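Long-range contacts in extracellular solute-binding protein (Bordetella parapertussis, PDB 3PU5), which probably captures a small solute, perhaps a polyamine, outside the cytoplasmic membrane and delivers it to an ABC-type importer: residues D6-T11 with G249-L254; Y261-E266 with G278-K283; F271-Y276 with V284-K289. One frame throughout, in Å; residues are numbered along the deposited sequence.

Contact 1: D6-T11 with G249-L254; sequences DHIYVT and GGKEDL
I8 and L254 meet carbon to carbon: the CG2 branch of I8 presses on CB of L254 at 3.5 Å, a close fit for two carbons. The same methyl lies 4.0 Å from CD1 of L254, and the two side chains cross obliquely. CD1 of L254 also stands 4.0 Å from OD1 of D6. K251 brings its aliphatic part rather than its charge, CD lying 3.5 Å from the carbonyl O of H7; the bend at chi4 (76°) turns NZ aside, and no hydrogen bond joins the two segments. What is joined here is part of a periplasmic-binding-protein lobe, strand 7-12, which runs parallel to 36-41, packed by the start of helix 252-262. K251 is the N-cap residue of that helix and the centre of an inverse gamma turn. Two residues earlier, G249 N gives a straight 2.7 Å bond to OE2 of E252, tying the approach loop to the first turn. Farther out, D61 bonds through its two oxygens to the backbone N of Y9 and that of K251, and F258, one turn beyond L254, continues the packing on I8 and V10.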
ATOM      1  N   ASP A   6      -9.654 -27.491  13.796  1.00 26.43           N
ATOM      2  CA  ASP A   6      -8.481 -26.996  13.078  1.00 24.01           C
ATOM      3  C   ASP A   6      -8.765 -26.418  11.682  1.00 21.08           C
ATOM      4  O   ASP A   6      -8.370 -26.931  10.682  1.00 17.65           O
ATOM      5  CB  ASP A   6      -7.425 -28.048  12.998  1.00 29.05           C
ATOM      6  CG  ASP A   6      -7.015 -28.541  14.336  1.00 33.01           C
ATOM      7  OD1 ASP A   6      -6.600 -27.751  15.180  1.00 28.85           O
ATOM      8  OD2 ASP A   6      -7.148 -29.756  14.515  1.00 33.62           O
ATOM      9  N   HIS A   7      -9.445 -25.302  11.701  1.00 19.27           N
ATOM     10  CA  HIS A   7      -9.971 -24.655  10.555  1.00 17.14           C
ATOM     11  C   HIS A   7     -10.053 -23.174  10.936  1.00 15.82           C
ATOM     12  O   HIS A   7     -10.727 -22.852  11.866  1.00 17.05           O
ATOM     13  CB  HIS A   7     -11.347 -25.239  10.217  1.00 18.67           C
ATOM     14  CG  HIS A   7     -11.933 -24.756   8.935  1.00 19.09           C
ATOM     15  ND1 HIS A   7     -11.330 -23.826   8.133  1.00 16.06           N
ATOM     16  CD2 HIS A   7     -13.082 -25.087   8.315  1.00 15.99           C
ATOM     17  CE1 HIS A   7     -12.082 -23.604   7.083  1.00 15.83           C
ATOM     18  NE2 HIS A   7     -13.149 -24.357   7.172  1.00 16.18           N
ATOM     19  N   ILE A   8      -9.367 -22.299  10.221  1.00 14.13           N
ATOM     20  CA  ILE A   8      -9.490 -20.862  10.480  1.00 11.67           C
ATOM     21  C   ILE A   8     -10.070 -20.086   9.295  1.00 13.03           C
ATOM     22  O   ILE A   8      -9.959 -20.510   8.135  1.00 11.01           O
ATOM     23  CB  ILE A   8      -8.148 -20.197  10.950  1.00 13.51           C
ATOM     24  CG1 ILE A   8      -7.049 -20.310   9.882  1.00 13.45           C
ATOM     25  CG2 ILE A   8      -7.698 -20.766  12.287  1.00 12.91           C
ATOM     26  CD1 ILE A   8      -5.779 -19.497  10.213  1.00 11.78           C
ATOM     27  N   TYR A   9     -10.702 -18.955   9.606  1.00 11.32           N
ATOM     28  CA  TYR A   9     -11.274 -18.089   8.586  1.00 12.16           C
ATOM     29  C   TYR A   9     -10.501 -16.763   8.540  1.00 11.56           C
ATOM     30  O   TYR A   9     -10.285 -16.111   9.566  1.00 10.35           O
ATOM     31  CB  TYR A   9     -12.782 -17.885   8.820  1.00 12.43           C
ATOM     32  CG  TYR A   9     -13.576 -19.160   8.611  1.00 13.22           C
ATOM     33  CD1 TYR A   9     -13.624 -20.140   9.598  1.00 13.78           C
ATOM     34  CD2 TYR A   9     -14.254 -19.394   7.423  1.00 13.19           C
ATOM     35  CE1 TYR A   9     -14.347 -21.322   9.404  1.00 15.83           C
ATOM     36  CE2 TYR A   9     -14.971 -20.566   7.218  1.00 12.51           C
ATOM     37  CZ  TYR A   9     -15.014 -21.525   8.209  1.00 13.39           C
ATOM     38  OH  TYR A   9     -15.724 -22.681   8.006  1.00 14.37           O
ATOM     39  N   VAL A  10     -10.058 -16.400   7.343  1.00 10.90           N
ATOM     40  CA  VAL A  10      -9.205 -15.231   7.138  1.00  9.92           C
ATOM     41  C   VAL A  10      -9.823 -14.364   6.055  1.00 10.69           C
ATOM     42  O   VAL A  10     -10.084 -14.837   4.936  1.00  9.64           O
ATOM     43  CB  VAL A  10      -7.767 -15.640   6.682  1.00 11.64           C
ATOM     44  CG1 VAL A  10      -6.871 -14.388   6.507  1.00 10.35           C
ATOM     45  CG2 VAL A  10      -7.135 -16.613   7.680  1.00  8.87           C
ATOM     46  N   THR A  11     -10.063 -13.097   6.375  1.00  9.83           N
ATOM     47  CA  THR A  11     -10.687 -12.211   5.403  1.00  9.98           C
ATOM     48  C   THR A  11      -9.737 -11.954   4.247  1.00 11.71           C
ATOM     49  O   THR A  11      -8.514 -12.038   4.393  1.00  9.98           O
ATOM     50  CB  THR A  11     -11.097 -10.865   6.017  1.00 11.63           C
ATOM     51  OG1 THR A  11      -9.926 -10.106   6.344  1.00 10.68           O
ATOM     52  CG2 THR A  11     -11.930 -11.076   7.265  1.00 10.86           C
ATOM     53  N   GLY A 249     -10.953 -13.339  20.543  1.00 15.92           N
ATOM     54  CA  GLY A 249     -12.008 -14.308  20.800  1.00 15.28           C
ATOM     55  C   GLY A 249     -12.163 -15.373  19.730  1.00 18.32           C
ATOM     56  O   GLY A 249     -13.001 -16.260  19.856  1.00 17.01           O
ATOM     57  N   GLY A 250     -11.372 -15.282  18.664  1.00 16.14           N
ATOM     58  CA  GLY A 250     -11.365 -16.317  17.644  1.00 16.33           C
ATOM     59  C   GLY A 250     -10.422 -17.435  18.063  1.00 16.66           C
ATOM     60  O   GLY A 250     -10.073 -17.542  19.238  1.00 16.23           O
ATOM     61  N   LYS A 251     -10.018 -18.276  17.111  1.00 16.13           N
ATOM     62  CA  LYS A 251      -9.044 -19.328  17.389  1.00 14.41           C
ATOM     63  C   LYS A 251      -7.655 -18.705  17.382  1.00 15.80           C
ATOM     64  O   LYS A 251      -6.903 -18.842  16.413  1.00 14.08           O
ATOM     65  CB  LYS A 251      -9.144 -20.446  16.348  1.00 16.53           C
ATOM     66  CG  LYS A 251     -10.464 -21.220  16.400  1.00 17.11           C
ATOM     67  CD  LYS A 251     -10.570 -22.225  15.267  1.00 19.70           C
ATOM     68  CE  LYS A 251     -11.836 -23.071  15.392  1.00 21.94           C
ATOM     69  NZ  LYS A 251     -13.028 -22.307  14.987  1.00 20.62           N
ATOM     70  N   GLU A 252      -7.329 -18.017  18.475  1.00 15.97           N
ATOM     71  CA  GLU A 252      -6.213 -17.076  18.493  1.00 15.95           C
ATOM     72  C   GLU A 252      -4.856 -17.716  18.264  1.00 14.63           C
ATOM     73  O   GLU A 252      -3.997 -17.123  17.622  1.00 13.61           O
ATOM     74  CB  GLU A 252      -6.218 -16.258  19.788  1.00 17.36           C
ATOM     75  CG  GLU A 252      -7.477 -15.417  19.945  1.00 16.86           C
ATOM     76  CD  GLU A 252      -7.367 -14.404  21.061  1.00 17.90           C
ATOM     77  OE1 GLU A 252      -6.302 -14.343  21.706  1.00 22.00           O
ATOM     78  OE2 GLU A 252      -8.341 -13.657  21.288  1.00 19.90           O
ATOM     79  N   ASP A 253      -4.663 -18.929  18.772  1.00 15.45           N
ATOM     80  CA  ASP A 253      -3.379 -19.605  18.601  1.00 16.28           C
ATOM     81  C   ASP A 253      -3.156 -20.069  17.166  1.00 12.58           C
ATOM     82  O   ASP A 253      -2.059 -19.944  16.631  1.00 14.03           O
ATOM     83  CB  ASP A 253      -3.222 -20.758  19.595  1.00 19.74           C
ATOM     84  CG  ASP A 253      -2.993 -20.266  21.017  1.00 22.37           C
ATOM     85  OD1 ASP A 253      -2.386 -19.185  21.178  1.00 26.73           O
ATOM     86  OD2 ASP A 253      -3.423 -20.947  21.972  1.00 30.18           O
ATOM     87  N   LEU A 254      -4.196 -20.588  16.529  1.00 12.29           N
ATOM     88  CA  LEU A 254      -4.089 -20.937  15.113  1.00 12.86           C
ATOM     89  C   LEU A 254      -3.903 -19.674  14.255  1.00 11.59           C
ATOM     90  O   LEU A 254      -3.123 -19.665  13.309  1.00 13.56           O
ATOM     91  CB  LEU A 254      -5.327 -21.708  14.656  1.00 13.74           C
ATOM     92  CG  LEU A 254      -5.647 -22.967  15.464  1.00 17.34           C
ATOM     93  CD1 LEU A 254      -6.727 -23.794  14.773  1.00 19.06           C
ATOM     94  CD2 LEU A 254      -4.386 -23.791  15.654  1.00 16.97           C
TER

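Contact 2: Y261-E266 with G278-K283; sequences YALGEE and GAVNRK
N281 meets L263 through an amide and a peptide carbonyl, a clear instance of one side chain doing the work of a turn and of a tether at once. Its CB points at the 261-266 segment and lies 3.5 Å from L263 O. With CG anti to the backbone N (chi1 -170°), the amide comes alongside that carbonyl, and the two ends of the group then divide the work. ND2 donates to L263 O at 2.8 Å, with an N-H...O angle of 163°; the acceptor lies nearly in the amide plane, and the donor sits in the carbonyl plane on a lone pair. OD1 turns back to its own chain and accepts from K283 N at 2.9 Å, which closes an Asx turn. Both bonds together fix the rotation of the amide and leave little doubt about which end is oxygen.

Either side of this polar centre the contact changes character. L263 CD2 touches V280 CG2 at 3.9 Å, a single apolar meeting of buried side chains. E265 extends its chain across K283 at about a right angle, so that OE1 lies 3.6 Å from CD of the lysine; NZ remains 4.5 Å from OE1, beyond a salt bridge, and any attraction is probably weak.

The carbonyl that N281 holds belongs to the short link between helix 252-262 and helix 265-275, with G264 as N-cap of the second. Q268 of that second helix bonds to A262 O and to V280 N, spanning the same two segments, while L90 and Y108 pack on L263, F97 on V280, and M25 of helix 15-33 on A262.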
ATOM      1  N   TYR A 261       3.286 -17.479   9.797  1.00  9.80           N
ATOM      2  CA  TYR A 261       3.675 -18.012   8.498  1.00 10.43           C
ATOM      3  C   TYR A 261       3.591 -16.934   7.412  1.00  9.82           C
ATOM      4  O   TYR A 261       4.508 -16.782   6.612  1.00  8.71           O
ATOM      5  CB  TYR A 261       2.856 -19.257   8.108  1.00 11.14           C
ATOM      6  CG  TYR A 261       3.319 -19.822   6.784  1.00 11.75           C
ATOM      7  CD1 TYR A 261       2.612 -19.572   5.622  1.00 11.45           C
ATOM      8  CD2 TYR A 261       4.508 -20.541   6.691  1.00 12.79           C
ATOM      9  CE1 TYR A 261       3.052 -20.053   4.401  1.00 13.27           C
ATOM     10  CE2 TYR A 261       4.956 -21.027   5.479  1.00 14.40           C
ATOM     11  CZ  TYR A 261       4.224 -20.778   4.338  1.00 12.77           C
ATOM     12  OH  TYR A 261       4.657 -21.240   3.124  1.00 13.64           O
ATOM     13  N   ALA A 262       2.501 -16.169   7.414  1.00  8.61           N
ATOM     14  CA  ALA A 262       2.247 -15.187   6.355  1.00  9.57           C
ATOM     15  C   ALA A 262       3.308 -14.100   6.328  1.00  8.00           C
ATOM     16  O   ALA A 262       3.625 -13.542   5.278  1.00  7.32           O
ATOM     17  CB  ALA A 262       0.845 -14.561   6.520  1.00 11.58           C
ATOM     18  N   LEU A 263       3.845 -13.796   7.501  1.00  8.39           N
ATOM     19  CA  LEU A 263       4.841 -12.745   7.643  1.00  8.52           C
ATOM     20  C   LEU A 263       6.247 -13.322   7.569  1.00 10.04           C
ATOM     21  O   LEU A 263       7.236 -12.580   7.638  1.00  9.72           O
ATOM     22  CB  LEU A 263       4.645 -11.998   8.975  1.00  9.57           C
ATOM     23  CG  LEU A 263       3.349 -11.182   9.099  1.00 10.39           C
ATOM     24  CD1 LEU A 263       3.196 -10.548  10.490  1.00  9.51           C
ATOM     25  CD2 LEU A 263       3.299 -10.124   8.013  1.00  8.94           C
ATOM     26  N   GLY A 264       6.328 -14.644   7.436  1.00  8.81           N
ATOM     27  CA  GLY A 264       7.606 -15.332   7.381  1.00 10.11           C
ATOM     28  C   GLY A 264       8.265 -15.184   6.025  1.00  9.87           C
ATOM     29  O   GLY A 264       7.625 -14.781   5.045  1.00  8.97           O
ATOM     30  N   GLU A 265       9.547 -15.528   5.959  1.00 10.45           N
ATOM     31  CA  GLU A 265      10.352 -15.277   4.764  1.00 11.21           C
ATOM     32  C   GLU A 265       9.851 -16.029   3.519  1.00 11.30           C
ATOM     33  O   GLU A 265       9.836 -15.483   2.414  1.00  9.96           O
ATOM     34  CB  GLU A 265      11.829 -15.606   5.038  1.00 11.13           C
ATOM     35  CG  GLU A 265      12.746 -15.340   3.856  1.00 12.32           C
ATOM     36  CD  GLU A 265      14.200 -15.748   4.102  1.00 16.62           C
ATOM     37  OE1 GLU A 265      14.563 -16.047   5.268  1.00 16.43           O
ATOM     38  OE2 GLU A 265      14.977 -15.757   3.118  1.00 15.51           O
ATOM     39  N   GLU A 266       9.437 -17.275   3.697  1.00 10.46           N
ATOM     40  CA  GLU A 266       9.028 -18.101   2.563  1.00 11.79           C
ATOM     41  C   GLU A 266       7.743 -17.578   1.909  1.00 10.02           C
ATOM     42  O   GLU A 266       7.676 -17.395   0.691  1.00 10.72           O
ATOM     43  CB  GLU A 266       8.870 -19.555   3.015  1.00 11.41           C
ATOM     44  CG  GLU A 266       8.132 -20.473   2.048  1.00 12.92           C
ATOM     45  CD  GLU A 266       8.036 -21.898   2.588  1.00 16.75           C
ATOM     46  OE1 GLU A 266       9.067 -22.601   2.594  1.00 19.33           O
ATOM     47  OE2 GLU A 266       6.941 -22.317   3.017  1.00 16.42           O
ATOM     48  N   GLY A 278       6.310  -5.270  -2.342  1.00  9.58           N
ATOM     49  CA  GLY A 278       7.424  -5.324  -1.420  1.00 10.24           C
ATOM     50  C   GLY A 278       7.057  -6.097  -0.165  1.00 10.69           C
ATOM     51  O   GLY A 278       5.963  -5.927   0.367  1.00  8.65           O
ATOM     52  N   ALA A 279       7.980  -6.939   0.303  1.00  8.49           N
ATOM     53  CA  ALA A 279       7.781  -7.733   1.513  1.00 10.34           C
ATOM     54  C   ALA A 279       8.101  -6.918   2.753  1.00 10.67           C
ATOM     55  O   ALA A 279       9.036  -6.109   2.750  1.00 10.32           O
ATOM     56  CB  ALA A 279       8.654  -8.969   1.482  1.00  9.91           C
ATOM     57  N   VAL A 280       7.338  -7.145   3.818  1.00  8.12           N
ATOM     58  CA  VAL A 280       7.579  -6.462   5.087  1.00  8.81           C
ATOM     59  C   VAL A 280       8.570  -7.227   5.974  1.00  9.85           C
ATOM     60  O   VAL A 280       8.948  -6.759   7.044  1.00 10.93           O
ATOM     61  CB  VAL A 280       6.267  -6.221   5.859  1.00  9.04           C
ATOM     62  CG1 VAL A 280       5.311  -5.359   5.028  1.00  7.31           C
ATOM     63  CG2 VAL A 280       5.613  -7.555   6.222  1.00  7.47           C
ATOM     64  N   ASN A 281       8.983  -8.407   5.528  1.00 10.54           N
ATOM     65  CA  ASN A 281      10.006  -9.179   6.226  1.00 10.85           C
ATOM     66  C   ASN A 281      11.375  -8.809   5.632  1.00 11.17           C
ATOM     67  O   ASN A 281      11.603  -8.993   4.437  1.00 10.36           O
ATOM     68  CB  ASN A 281       9.716 -10.674   6.077  1.00  8.98           C
ATOM     69  CG  ASN A 281      10.594 -11.545   6.973  1.00 13.62           C
ATOM     70  OD1 ASN A 281      11.800 -11.330   7.086  1.00 13.07           O
ATOM     71  ND2 ASN A 281       9.991 -12.548   7.594  1.00 10.14           N
ATOM     72  N   ARG A 282      12.264  -8.251   6.452  1.00  9.77           N
ATOM     73  CA  ARG A 282      13.550  -7.778   5.964  1.00 12.27           C
ATOM     74  C   ARG A 282      14.472  -8.898   5.470  1.00 11.97           C
ATOM     75  O   ARG A 282      15.486  -8.620   4.830  1.00 13.22           O
ATOM     76  CB  ARG A 282      14.270  -6.950   7.036  1.00 12.64           C
ATOM     77  CG  ARG A 282      14.786  -7.781   8.194  1.00 12.48           C
ATOM     78  CD  ARG A 282      15.755  -6.985   9.072  1.00 17.62           C
ATOM     79  NE  ARG A 282      15.168  -5.763   9.620  1.00 17.15           N
ATOM     80  CZ  ARG A 282      14.422  -5.722  10.719  1.00 15.93           C
ATOM     81  NH1 ARG A 282      14.173  -6.839  11.391  1.00 12.11           N
ATOM     82  NH2 ARG A 282      13.932  -4.560  11.148  1.00 17.99           N
ATOM     83  N   LYS A 283      14.136 -10.148   5.776  1.00 10.81           N
ATOM     84  CA  LYS A 283      14.972 -11.282   5.382  1.00 11.16           C
ATOM     85  C   LYS A 283      14.799 -11.639   3.907  1.00 11.54           C
ATOM     86  O   LYS A 283      15.657 -12.300   3.315  1.00 11.16           O
ATOM     87  CB  LYS A 283      14.628 -12.511   6.204  1.00 12.53           C
ATOM     88  CG  LYS A 283      15.165 -12.541   7.621  1.00 18.16           C
ATOM     89  CD  LYS A 283      14.896 -13.925   8.185  1.00 20.81           C
ATOM     90  CE  LYS A 283      15.733 -14.234   9.412  1.00 27.62           C
ATOM     91  NZ  LYS A 283      15.977 -15.708   9.486  1.00 34.45           N
TER

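Contact 3: F271-Y276 with V284-K289; sequences FCEAMY and VQYSEK
E273 grips S287 with both carboxylate oxygens, a worked case of a helix side chain holding an irregular segment by the backbone N-H and hydroxyl of one residue. OE2 takes the N-H of S287 on its syn lone pair at 2.7 Å, with an almost straight N-H...O angle of 171°. OE1 receives the hydroxyl OG of the same residue at 2.9 Å, also on the syn side and 16° out of the carboxylate plane. The bend at chi2 (-99°) carries the carboxylate off the helix toward the serine. OE2 is closely hemmed in as well: CA of Y286 lies 3.2 Å away, and the oxygen stands at the edge of the Y286 ring, near its plane. S287 OG in turn accepts from K289 N at 3.1 Å, closing an ST turn, so the hydroxyl is both donor and acceptor. The phenol end of Y286 is held elsewhere, by the backbone N of A279.

The other half is looser, without an assigned hydrogen bond, and its lysine is exposed. Y276, just past the end of helix 265-275 and with positive phi, meets the chain of K289 at about a right angle; CE of the lysine comes to 3.2 Å from the tyrosine OH. The lysine bends at chi3, and NZ lies 5.9 Å from E273 OE1, too far for a salt bridge. F218 and I219 of helix 214-223 also pack against the tyrosine, and L290 touches both Y276 and E273.

Two neutral donors converging on one carboxylate, with K269 adding only a long, weak ion pair, probably stabilise the charged form of E273; the attachment therefore rests on directed bonds to a single residue more than on charge pairing.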
ATOM      1  N   PHE A 271       4.530 -14.688  -2.131  1.00  9.60           N
ATOM      2  CA  PHE A 271       3.401 -13.800  -2.391  1.00  9.79           C
ATOM      3  C   PHE A 271       3.855 -12.496  -3.060  1.00 10.36           C
ATOM      4  O   PHE A 271       3.296 -12.093  -4.079  1.00 11.28           O
ATOM      5  CB  PHE A 271       2.619 -13.517  -1.095  1.00 10.39           C
ATOM      6  CG  PHE A 271       1.463 -12.558  -1.271  1.00 10.25           C
ATOM      7  CD1 PHE A 271       0.283 -12.971  -1.884  1.00  9.42           C
ATOM      8  CD2 PHE A 271       1.562 -11.242  -0.826  1.00 11.21           C
ATOM      9  CE1 PHE A 271      -0.783 -12.094  -2.040  1.00 12.23           C
ATOM     10  CE2 PHE A 271       0.504 -10.358  -0.977  1.00 10.32           C
ATOM     11  CZ  PHE A 271      -0.674 -10.785  -1.582  1.00 10.16           C
ATOM     12  N   CYS A 272       4.880 -11.848  -2.513  1.00  8.91           N
ATOM     13  CA  CYS A 272       5.273 -10.541  -3.035  1.00  9.23           C
ATOM     14  C   CYS A 272       5.881 -10.615  -4.436  1.00 11.80           C
ATOM     15  O   CYS A 272       5.650  -9.735  -5.260  1.00 11.97           O
ATOM     16  CB  CYS A 272       6.201  -9.820  -2.062  1.00  9.56           C
ATOM     17  SG  CYS A 272       5.378  -9.410  -0.512  1.00  9.37           S
ATOM     18  N   GLU A 273       6.645 -11.667  -4.717  1.00 10.47           N
ATOM     19  CA  GLU A 273       7.192 -11.851  -6.058  1.00 13.01           C
ATOM     20  C   GLU A 273       6.079 -12.046  -7.091  1.00 12.58           C
ATOM     21  O   GLU A 273       6.162 -11.551  -8.219  1.00 12.75           O
ATOM     22  CB  GLU A 273       8.128 -13.057  -6.081  1.00 13.89           C
ATOM     23  CG  GLU A 273       9.422 -12.850  -5.304  1.00 15.29           C
ATOM     24  CD  GLU A 273      10.597 -12.477  -6.186  1.00 19.82           C
ATOM     25  OE1 GLU A 273      10.405 -12.315  -7.411  1.00 21.21           O
ATOM     26  OE2 GLU A 273      11.717 -12.347  -5.651  1.00 18.26           O
ATOM     27  N   ALA A 274       5.046 -12.789  -6.703  1.00 12.10           N
ATOM     28  CA  ALA A 274       3.917 -13.061  -7.590  1.00 12.80           C
ATOM     29  C   ALA A 274       3.110 -11.789  -7.884  1.00 11.71           C
ATOM     30  O   ALA A 274       2.632 -11.584  -9.002  1.00 10.60           O
ATOM     31  CB  ALA A 274       3.019 -14.134  -6.970  1.00 13.46           C
HETATM   32  N   MSE A 275       2.972 -10.933  -6.873  1.00 10.36           N
HETATM   33  CA  MSE A 275       2.148  -9.730  -6.989  1.00 10.97           C
HETATM   34  C   MSE A 275       2.932  -8.475  -7.362  1.00 10.89           C
HETATM   35  O   MSE A 275       2.332  -7.421  -7.546  1.00 10.53           O
HETATM   36  CB  MSE A 275       1.404  -9.463  -5.679  1.00  9.06           C
HETATM   37  CG  MSE A 275       0.403 -10.527  -5.326  1.00 11.77           C
HETATM   38 SE   MSE A 275      -1.093 -10.548  -6.595  1.00 28.13          SE
HETATM   39  CE  MSE A 275      -1.849  -8.768  -6.233  1.00 15.88           C
ATOM     40  N   TYR A 276       4.256  -8.578  -7.475  1.00  9.21           N
ATOM     41  CA  TYR A 276       5.106  -7.385  -7.624  1.00 11.96           C
ATOM     42  C   TYR A 276       4.890  -6.392  -6.473  1.00 10.82           C
ATOM     43  O   TYR A 276       4.740  -5.181  -6.687  1.00 10.03           O
ATOM     44  CB  TYR A 276       4.894  -6.686  -8.976  1.00 13.44           C
ATOM     45  CG  TYR A 276       5.382  -7.477 -10.176  1.00 15.87           C
ATOM     46  CD1 TYR A 276       4.801  -8.693 -10.513  1.00 20.01           C
ATOM     47  CD2 TYR A 276       6.394  -6.993 -10.988  1.00 16.50           C
ATOM     48  CE1 TYR A 276       5.232  -9.414 -11.611  1.00 25.05           C
ATOM     49  CE2 TYR A 276       6.838  -7.704 -12.084  1.00 17.45           C
ATOM     50  CZ  TYR A 276       6.256  -8.911 -12.392  1.00 24.68           C
ATOM     51  OH  TYR A 276       6.686  -9.624 -13.488  1.00 28.14           O
ATOM     52  N   VAL A 284      13.683 -11.224   3.316  1.00  9.57           N
ATOM     53  CA  VAL A 284      13.382 -11.606   1.932  1.00  9.59           C
ATOM     54  C   VAL A 284      14.400 -11.060   0.922  1.00 11.00           C
ATOM     55  O   VAL A 284      14.686  -9.864   0.900  1.00 12.73           O
ATOM     56  CB  VAL A 284      11.944 -11.204   1.521  1.00  9.49           C
ATOM     57  CG1 VAL A 284      11.738 -11.398   0.037  1.00 10.20           C
ATOM     58  CG2 VAL A 284      10.916 -12.019   2.307  1.00  8.68           C
ATOM     59  N   GLN A 285      14.941 -11.949   0.089  1.00 10.12           N
ATOM     60  CA  GLN A 285      15.854 -11.561  -0.976  1.00 12.77           C
ATOM     61  C   GLN A 285      15.187 -11.886  -2.302  1.00 11.80           C
ATOM     62  O   GLN A 285      14.670 -12.987  -2.497  1.00 11.82           O
ATOM     63  CB  GLN A 285      17.197 -12.287  -0.819  1.00 14.05           C
ATOM     64  CG  GLN A 285      17.757 -12.176   0.616  1.00 15.13           C
ATOM     65  CD  GLN A 285      19.235 -12.547   0.732  1.00 18.93           C
ATOM     66  OE1 GLN A 285      19.980 -12.493  -0.247  1.00 24.02           O
ATOM     67  NE2 GLN A 285      19.664 -12.914   1.937  1.00 14.02           N
ATOM     68  N   TYR A 286      15.173 -10.913  -3.200  1.00 11.48           N
ATOM     69  CA  TYR A 286      14.336 -10.995  -4.396  1.00 12.47           C
ATOM     70  C   TYR A 286      15.037 -11.616  -5.589  1.00 14.96           C
ATOM     71  O   TYR A 286      16.266 -11.565  -5.709  1.00 12.23           O
ATOM     72  CB  TYR A 286      13.824  -9.609  -4.783  1.00 13.23           C
ATOM     73  CG  TYR A 286      12.916  -8.995  -3.742  1.00 14.05           C
ATOM     74  CD1 TYR A 286      11.573  -9.334  -3.680  1.00 13.76           C
ATOM     75  CD2 TYR A 286      13.406  -8.079  -2.819  1.00 16.54           C
ATOM     76  CE1 TYR A 286      10.742  -8.784  -2.729  1.00 12.11           C
ATOM     77  CE2 TYR A 286      12.579  -7.520  -1.864  1.00 14.87           C
ATOM     78  CZ  TYR A 286      11.253  -7.888  -1.823  1.00 12.79           C
ATOM     79  OH  TYR A 286      10.425  -7.328  -0.884  1.00 15.03           O
ATOM     80  N   SER A 287      14.233 -12.184  -6.478  1.00 13.24           N
ATOM     81  CA  SER A 287      14.712 -12.685  -7.750  1.00 16.03           C
ATOM     82  C   SER A 287      15.199 -11.523  -8.594  1.00 16.29           C
ATOM     83  O   SER A 287      15.040 -10.351  -8.233  1.00 13.55           O
ATOM     84  CB  SER A 287      13.570 -13.367  -8.500  1.00 17.26           C
ATOM     85  OG  SER A 287      12.734 -12.387  -9.108  1.00 17.12           O
ATOM     86  N   GLU A 288      15.755 -11.868  -9.746  1.00 17.99           N
ATOM     87  CA  GLU A 288      16.276 -10.898 -10.698  1.00 19.15           C
ATOM     88  C   GLU A 288      15.179  -9.988 -11.235  1.00 16.29           C
ATOM     89  O   GLU A 288      15.447  -8.870 -11.646  1.00 16.52           O
ATOM     90  CB  GLU A 288      16.950 -11.624 -11.868  1.00 20.08           C
ATOM     91  CG  GLU A 288      18.260 -12.298 -11.507  1.00 19.69           C
ATOM     92  CD  GLU A 288      19.400 -11.306 -11.347  1.00 27.67           C
ATOM     93  OE1 GLU A 288      19.421 -10.287 -12.074  1.00 25.18           O
ATOM     94  OE2 GLU A 288      20.284 -11.552 -10.497  1.00 26.48           O
ATOM     95  N   LYS A 289      13.943 -10.477 -11.232  1.00 19.53           N
ATOM     96  CA  LYS A 289      12.822  -9.705 -11.754  1.00 18.58           C
ATOM     97  C   LYS A 289      12.562  -8.429 -10.951  1.00 17.68           C
ATOM     98  O   LYS A 289      12.066  -7.441 -11.496  1.00 16.75           O
ATOM     99  CB  LYS A 289      11.557 -10.567 -11.813  1.00 20.87           C
ATOM    100  CG  LYS A 289      10.545 -10.085 -12.819  1.00 26.88           C
ATOM    101  CD  LYS A 289       9.624 -11.215 -13.269  1.00 35.16           C
ATOM    102  CE  LYS A 289       8.712 -11.674 -12.135  1.00 36.31           C
ATOM    103  NZ  LYS A 289       7.677 -12.656 -12.594  1.00 45.53           N
TER

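In the fold
The three contacts follow the chain from the start of helix 252-262 to the loop after helix 265-275. Contact 1 is a surface contact, its centre about 25 Å from the chain centre, where helix 252-262 begins against a strand from the far end of the sequence; it relies on apolar and aliphatic packing. Contact 2, partly buried, takes up that helix where it ends and uses a hydrogen bond from an asparagine side-chain amide. Contact 3, again at the surface, uses a carboxylate. Contacts 2 and 3 share helix 265-275, alternate along the chain and touch, V284 CG2 packing on E265 O and C272 SG on A279. Contact 1 stays about 8 Å from contact 2 at the nearest atoms.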